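Long-range contact in lysosome-associated membrane glycoprotein 3 (Homo sapiens, PDB 4AKM), which helps lysosomes fuse with autophagosomes and takes part in the unfolded protein response that supports cell survival when the proteasome fails: residues Tyr7-Ala19 against Ala49-Leu62. Sequence-based numbering, arbitrary orientation.
Sequences YQVLNGSRLCIKA and ASGNCGTRKSNLLL. With NAG (2-acetamido-2-deoxy-beta-D-glucopyranose), chain D.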
loop_
_atom_site.group_PDB
_atom_site.type_symbol
_atom_site.label_atom_id
_atom_site.label_comp_id
_atom_site.label_asym_id
_atom_site.label_seq_id
_atom_site.Cartn_x
_atom_site.Cartn_y
_atom_site.Cartn_z
ATOM N N TYR A 7 4.152 4.201 8.499
ATOM C CA TYR A 7 2.748 4.535 8.625
ATOM C C TYR A 7 2.123 3.671 9.692
ATOM O O TYR A 7 2.700 2.663 10.112
ATOM C CB TYR A 7 2.044 4.315 7.294
ATOM C CG TYR A 7 2.726 5.028 6.153
ATOM C CD1 TYR A 7 2.990 6.388 6.219
ATOM C CD2 TYR A 7 3.131 4.334 5.020
ATOM C CE1 TYR A 7 3.622 7.037 5.183
ATOM C CE2 TYR A 7 3.759 4.975 3.983
ATOM C CZ TYR A 7 4.003 6.324 4.067
ATOM O OH TYR A 7 4.632 6.961 3.026
ATOM N N GLN A 8 0.923 4.053 10.106
ATOM C CA GLN A 8 0.351 3.511 11.315
ATOM C C GLN A 8 -1.121 3.877 11.408
ATOM O O GLN A 8 -1.502 5.018 11.152
ATOM C CB GLN A 8 1.107 4.114 12.487
ATOM C CG GLN A 8 0.899 3.443 13.804
ATOM C CD GLN A 8 1.499 4.253 14.927
ATOM O OE1 GLN A 8 0.946 5.283 15.325
ATOM N NE2 GLN A 8 2.647 3.808 15.433
ATOM N N VAL A 9 -1.949 2.903 11.769
ATOM C CA VAL A 9 -3.377 3.137 11.963
ATOM C C VAL A 9 -3.760 2.697 13.375
ATOM O O VAL A 9 -3.258 1.687 13.864
ATOM C CB VAL A 9 -4.223 2.369 10.924
ATOM C CG1 VAL A 9 -5.697 2.680 11.098
ATOM C CG2 VAL A 9 -3.776 2.710 9.508
ATOM N N LEU A 10 -4.638 3.448 14.035
ATOM C CA LEU A 10 -4.957 3.155 15.431
ATOM C C LEU A 10 -6.448 3.044 15.753
ATOM O O LEU A 10 -7.278 3.771 15.203
ATOM C CB LEU A 10 -4.321 4.201 16.348
ATOM C CG LEU A 10 -2.796 4.197 16.461
ATOM C CD1 LEU A 10 -2.312 5.481 17.126
ATOM C CD2 LEU A 10 -2.327 2.979 17.237
ATOM N N ASN A 11 -6.767 2.111 16.648
ATOM C CA ASN A 11 -8.072 2.053 17.298
ATOM C C ASN A 11 -7.969 2.764 18.646
ATOM O O ASN A 11 -7.602 2.151 19.657
ATOM C CB ASN A 11 -8.514 0.600 17.497
ATOM C CG ASN A 11 -10.002 0.470 17.797
ATOM O OD1 ASN A 11 -10.632 1.399 18.306
ATOM N ND2 ASN A 11 -10.567 -0.691 17.483
ATOM N N GLY A 12 -8.263 4.062 18.648
ATOM C CA GLY A 12 -8.135 4.886 19.838
ATOM C C GLY A 12 -6.722 4.941 20.397
ATOM O O GLY A 12 -6.120 6.013 20.491
ATOM N N SER A 13 -6.193 3.777 20.763
ATOM C CA SER A 13 -4.871 3.676 21.362
ATOM C C SER A 13 -4.180 2.388 20.919
ATOM O O SER A 13 -2.953 2.336 20.822
ATOM C CB SER A 13 -4.977 3.719 22.888
ATOM O OG SER A 13 -5.778 2.655 23.375
ATOM N N ARG A 14 -4.975 1.352 20.651
ATOM C CA ARG A 14 -4.432 0.065 20.219
ATOM C C ARG A 14 -3.970 0.092 18.763
ATOM O O ARG A 14 -4.606 0.703 17.908
ATOM C CB ARG A 14 -5.452 -1.060 20.423
ATOM C CG ARG A 14 -5.554 -1.569 21.856
ATOM C CD ARG A 14 -6.498 -2.762 21.955
ATOM N NE ARG A 14 -7.817 -2.462 21.401
ATOM C CZ ARG A 14 -8.815 -3.337 21.319
ATOM N NH1 ARG A 14 -8.650 -4.579 21.757
ATOM N NH2 ARG A 14 -9.979 -2.972 20.797
ATOM N N LEU A 15 -2.860 -0.583 18.489
ATOM C CA LEU A 15 -2.311 -0.627 17.141
ATOM C C LEU A 15 -3.178 -1.476 16.213
ATOM O O LEU A 15 -3.390 -2.663 16.449
ATOM C CB LEU A 15 -0.873 -1.147 17.172
ATOM C CG LEU A 15 -0.053 -0.982 15.892
ATOM C CD1 LEU A 15 -0.223 0.416 15.339
ATOM C CD2 LEU A 15 1.410 -1.270 16.163
ATOM N N CYS A 16 -3.678 -0.849 15.157
ATOM C CA CYS A 16 -4.530 -1.516 14.184
ATOM C C CYS A 16 -3.741 -1.954 12.947
ATOM O O CYS A 16 -3.912 -3.065 12.447
ATOM C CB CYS A 16 -5.672 -0.581 13.785
ATOM S SG CYS A 16 -6.550 -1.046 12.285
ATOM N N ILE A 17 -2.873 -1.069 12.466
ATOM C CA ILE A 17 -2.071 -1.317 11.272
ATOM C C ILE A 17 -0.717 -0.639 11.426
ATOM O O ILE A 17 -0.641 0.535 11.774
ATOM C CB ILE A 17 -2.749 -0.750 10.001
ATOM C CG1 ILE A 17 -3.966 -1.587 9.602
ATOM C CG2 ILE A 17 -1.767 -0.674 8.842
ATOM C CD1 ILE A 17 -4.667 -1.086 8.361
ATOM N N LYS A 18 0.353 -1.382 11.172
ATOM C CA LYS A 18 1.693 -0.812 11.182
ATOM C C LYS A 18 2.324 -1.129 9.835
ATOM O O LYS A 18 2.456 -2.293 9.472
ATOM C CB LYS A 18 2.524 -1.415 12.313
ATOM C CG LYS A 18 3.831 -0.695 12.595
ATOM C CD LYS A 18 4.763 -1.575 13.422
ATOM C CE LYS A 18 5.803 -0.759 14.181
ATOM N NZ LYS A 18 6.559 0.174 13.299
ATOM N N ALA A 19 2.709 -0.103 9.085
ATOM C CA ALA A 19 3.240 -0.342 7.750
ATOM C C ALA A 19 4.406 0.563 7.400
ATOM O O ALA A 19 4.304 1.786 7.402
ATOM C CB ALA A 19 2.137 -0.233 6.703
ATOM N N ALA A 49 -1.078 9.606 6.889
ATOM C CA ALA A 49 -1.651 8.284 7.050
ATOM C C ALA A 49 -2.896 8.343 7.929
ATOM O O ALA A 49 -2.908 8.975 8.987
ATOM C CB ALA A 49 -0.624 7.334 7.637
ATOM N N SER A 50 -3.947 7.678 7.477
ATOM C CA SER A 50 -5.172 7.566 8.249
ATOM C C SER A 50 -5.765 6.242 7.850
ATOM O O SER A 50 -5.231 5.557 6.996
ATOM C CB SER A 50 -6.149 8.688 7.904
ATOM O OG SER A 50 -6.683 8.515 6.602
ATOM N N GLY A 51 -6.864 5.856 8.463
ATOM C CA GLY A 51 -7.462 4.613 8.049
ATOM C C GLY A 51 -8.397 4.054 9.076
ATOM O O GLY A 51 -8.566 4.609 10.158
ATOM N N ASN A 52 -8.992 2.923 8.736
ATOM C CA ASN A 52 -10.073 2.416 9.552
ATOM C C ASN A 52 -9.822 0.982 9.970
ATOM O O ASN A 52 -9.605 0.108 9.129
ATOM C CB ASN A 52 -11.396 2.544 8.801
ATOM C CG ASN A 52 -12.556 2.821 9.721
ATOM O OD1 ASN A 52 -13.220 1.897 10.194
ATOM N ND2 ASN A 52 -12.810 4.102 9.988
ATOM N N CYS A 53 -9.828 0.754 11.278
ATOM C CA CYS A 53 -9.614 -0.574 11.829
ATOM C C CYS A 53 -10.899 -1.389 11.771
ATOM O O CYS A 53 -11.990 -0.836 11.615
ATOM C CB CYS A 53 -9.126 -0.475 13.274
ATOM S SG CYS A 53 -7.509 0.316 13.475
ATOM N N GLY A 54 -10.765 -2.704 11.906
ATOM C CA GLY A 54 -11.913 -3.587 11.899
ATOM C C GLY A 54 -11.532 -5.011 12.245
ATOM O O GLY A 54 -10.394 -5.428 12.024
ATOM N N THR A 55 -12.491 -5.761 12.782
ATOM C CA THR A 55 -12.240 -7.121 13.252
ATOM C C THR A 55 -11.849 -8.075 12.119
ATOM O O THR A 55 -11.119 -9.044 12.339
ATOM C CB THR A 55 -13.459 -7.682 14.039
ATOM O OG1 THR A 55 -14.554 -7.924 13.146
ATOM C CG2 THR A 55 -13.898 -6.697 15.122
ATOM N N ARG A 56 -12.318 -7.785 10.908
ATOM C CA ARG A 56 -12.071 -8.660 9.765
ATOM C C ARG A 56 -11.629 -7.873 8.529
ATOM O O ARG A 56 -11.240 -8.457 7.518
ATOM C CB ARG A 56 -13.326 -9.480 9.443
ATOM C CG ARG A 56 -13.053 -10.828 8.777
ATOM C CD ARG A 56 -14.126 -11.149 7.750
ATOM N NE ARG A 56 -14.102 -10.191 6.645
ATOM C CZ ARG A 56 -15.009 -10.132 5.674
ATOM N NH1 ARG A 56 -16.032 -10.977 5.662
ATOM N NH2 ARG A 56 -14.896 -9.222 4.714
ATOM N N LYS A 57 -11.679 -6.549 8.616
ATOM C CA LYS A 57 -11.340 -5.707 7.476
ATOM C C LYS A 57 -10.838 -4.329 7.904
ATOM O O LYS A 57 -11.515 -3.602 8.635
ATOM C CB LYS A 57 -12.551 -5.556 6.552
ATOM C CG LYS A 57 -12.192 -5.287 5.101
ATOM C CD LYS A 57 -13.428 -4.982 4.264
ATOM C CE LYS A 57 -14.045 -3.652 4.663
ATOM N NZ LYS A 57 -15.122 -3.241 3.721
ATOM N N SER A 58 -9.650 -3.968 7.428
ATOM C CA SER A 58 -9.055 -2.680 7.763
ATOM C C SER A 58 -8.596 -1.950 6.511
ATOM O O SER A 58 -8.583 -2.518 5.422
ATOM C CB SER A 58 -7.851 -2.868 8.687
ATOM O OG SER A 58 -8.196 -3.605 9.843
ATOM N N ASN A 59 -8.207 -0.692 6.667
ATOM C CA ASN A 59 -7.560 0.019 5.569
ATOM C C ASN A 59 -6.549 1.050 6.041
ATOM O O ASN A 59 -6.790 1.794 7.002
ATOM C CB ASN A 59 -8.580 0.669 4.625
ATOM C CG ASN A 59 -9.245 1.896 5.229
ATOM O OD1 ASN A 59 -10.117 1.781 6.090
ATOM N ND2 ASN A 59 -8.852 3.075 4.763
ATOM N N LEU A 60 -5.402 1.041 5.365
ATOM C CA LEU A 60 -4.398 2.085 5.472
ATOM C C LEU A 60 -4.540 2.993 4.261
ATOM O O LEU A 60 -4.367 2.565 3.123
ATOM C CB LEU A 60 -2.990 1.491 5.496
ATOM C CG LEU A 60 -1.883 2.536 5.315
ATOM C CD1 LEU A 60 -1.927 3.565 6.430
ATOM C CD2 LEU A 60 -0.517 1.884 5.239
ATOM N N LEU A 61 -4.873 4.248 4.514
ATOM C CA LEU A 61 -4.970 5.231 3.455
ATOM C C LEU A 61 -3.887 6.279 3.619
ATOM O O LEU A 61 -3.680 6.822 4.707
ATOM C CB LEU A 61 -6.352 5.878 3.437
ATOM C CG LEU A 61 -6.574 6.941 2.362
ATOM C CD1 LEU A 61 -6.422 6.365 0.961
ATOM C CD2 LEU A 61 -7.935 7.563 2.545
ATOM N N LEU A 62 -3.194 6.543 2.520
ATOM C CA LEU A 62 -2.091 7.484 2.497
ATOM C C LEU A 62 -2.450 8.603 1.550
ATOM O O LEU A 62 -2.677 8.371 0.370
ATOM C CB LEU A 62 -0.833 6.790 2.002
ATOM C CG LEU A 62 -0.458 5.509 2.746
ATOM C CD1 LEU A 62 0.711 4.839 2.061
ATOM C CD2 LEU A 62 -0.128 5.806 4.198
HETATM C C1 NAG D . -10.210 2.840 1.218
HETATM C C2 NAG D . -11.243 3.661 0.461
HETATM C C3 NAG D . -12.559 3.696 1.233
HETATM C C4 NAG D . -13.008 2.284 1.592
HETATM C C5 NAG D . -11.872 1.459 2.189
HETATM C C6 NAG D . -12.275 -0.005 2.273
HETATM C C7 NAG D . -10.567 5.492 -0.983
HETATM C C8 NAG D . -10.406 6.980 -1.076
HETATM N N2 NAG D . -10.735 5.002 0.242
HETATM O O3 NAG D . -13.545 4.316 0.438
HETATM O O4 NAG D . -14.064 2.335 2.527
HETATM O O5 NAG D . -10.695 1.530 1.412
HETATM O O6 NAG D . -11.201 -0.732 2.824
HETATM O O7 NAG D . -10.544 4.790 -1.996
#
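The Y7 ring carries L62 on one face. Methyl CD2 of L62 lies 3.6 Å from the centroid of the Y7 ring, 14° off the normal, a CH-pi contact. The two side chains cross at about a right angle. A49 CB and L60 CD2 approach the same ring obliquely. CG of Y7 is anti to its carbonyl carbon (chi1 -53°), which swings the ring across to L62. I42 and P44 also touch this tyrosine.

L60, in hairpin 49-62, packs against V9 and A19. L60 CD1 meets V9 CG2 at 3.7 Å, and L60 CD2 meets A19 CB at the same distance. I17 extends CD1 to S58 CB and to the backbone between N59 and L60. F73 and A141 touch I17 too. V9 spreads its two methyls, CG2 to L60 and CG1 to the carbonyl O of G51 (3.6 Å) and to C53 SG.

C16 and C53 form a disulfide, C16 SG to C53 SG 2.0 Å. C16 sits in a classic beta bulge: the N atoms of C16 and I17 both bond V9 O, from the same face of its carbonyl plane. The CB atoms of C16 and I17 both point toward hairpin 49-62.

N59 points away from this interface, its CB 3.5 Å from O6 of NAG, the sugar attached to N70, so the glycan stands on the far side of strand 57-62. Hairpins 7-19 and 49-62 belong to two different antiparallel sheets of the beta-prism domain, the membrane-proximal part of the luminal region. Their backbones share no hydrogen bonds. The two sheets are therefore joined here by apolar side-chain contact and one covalent cross-link.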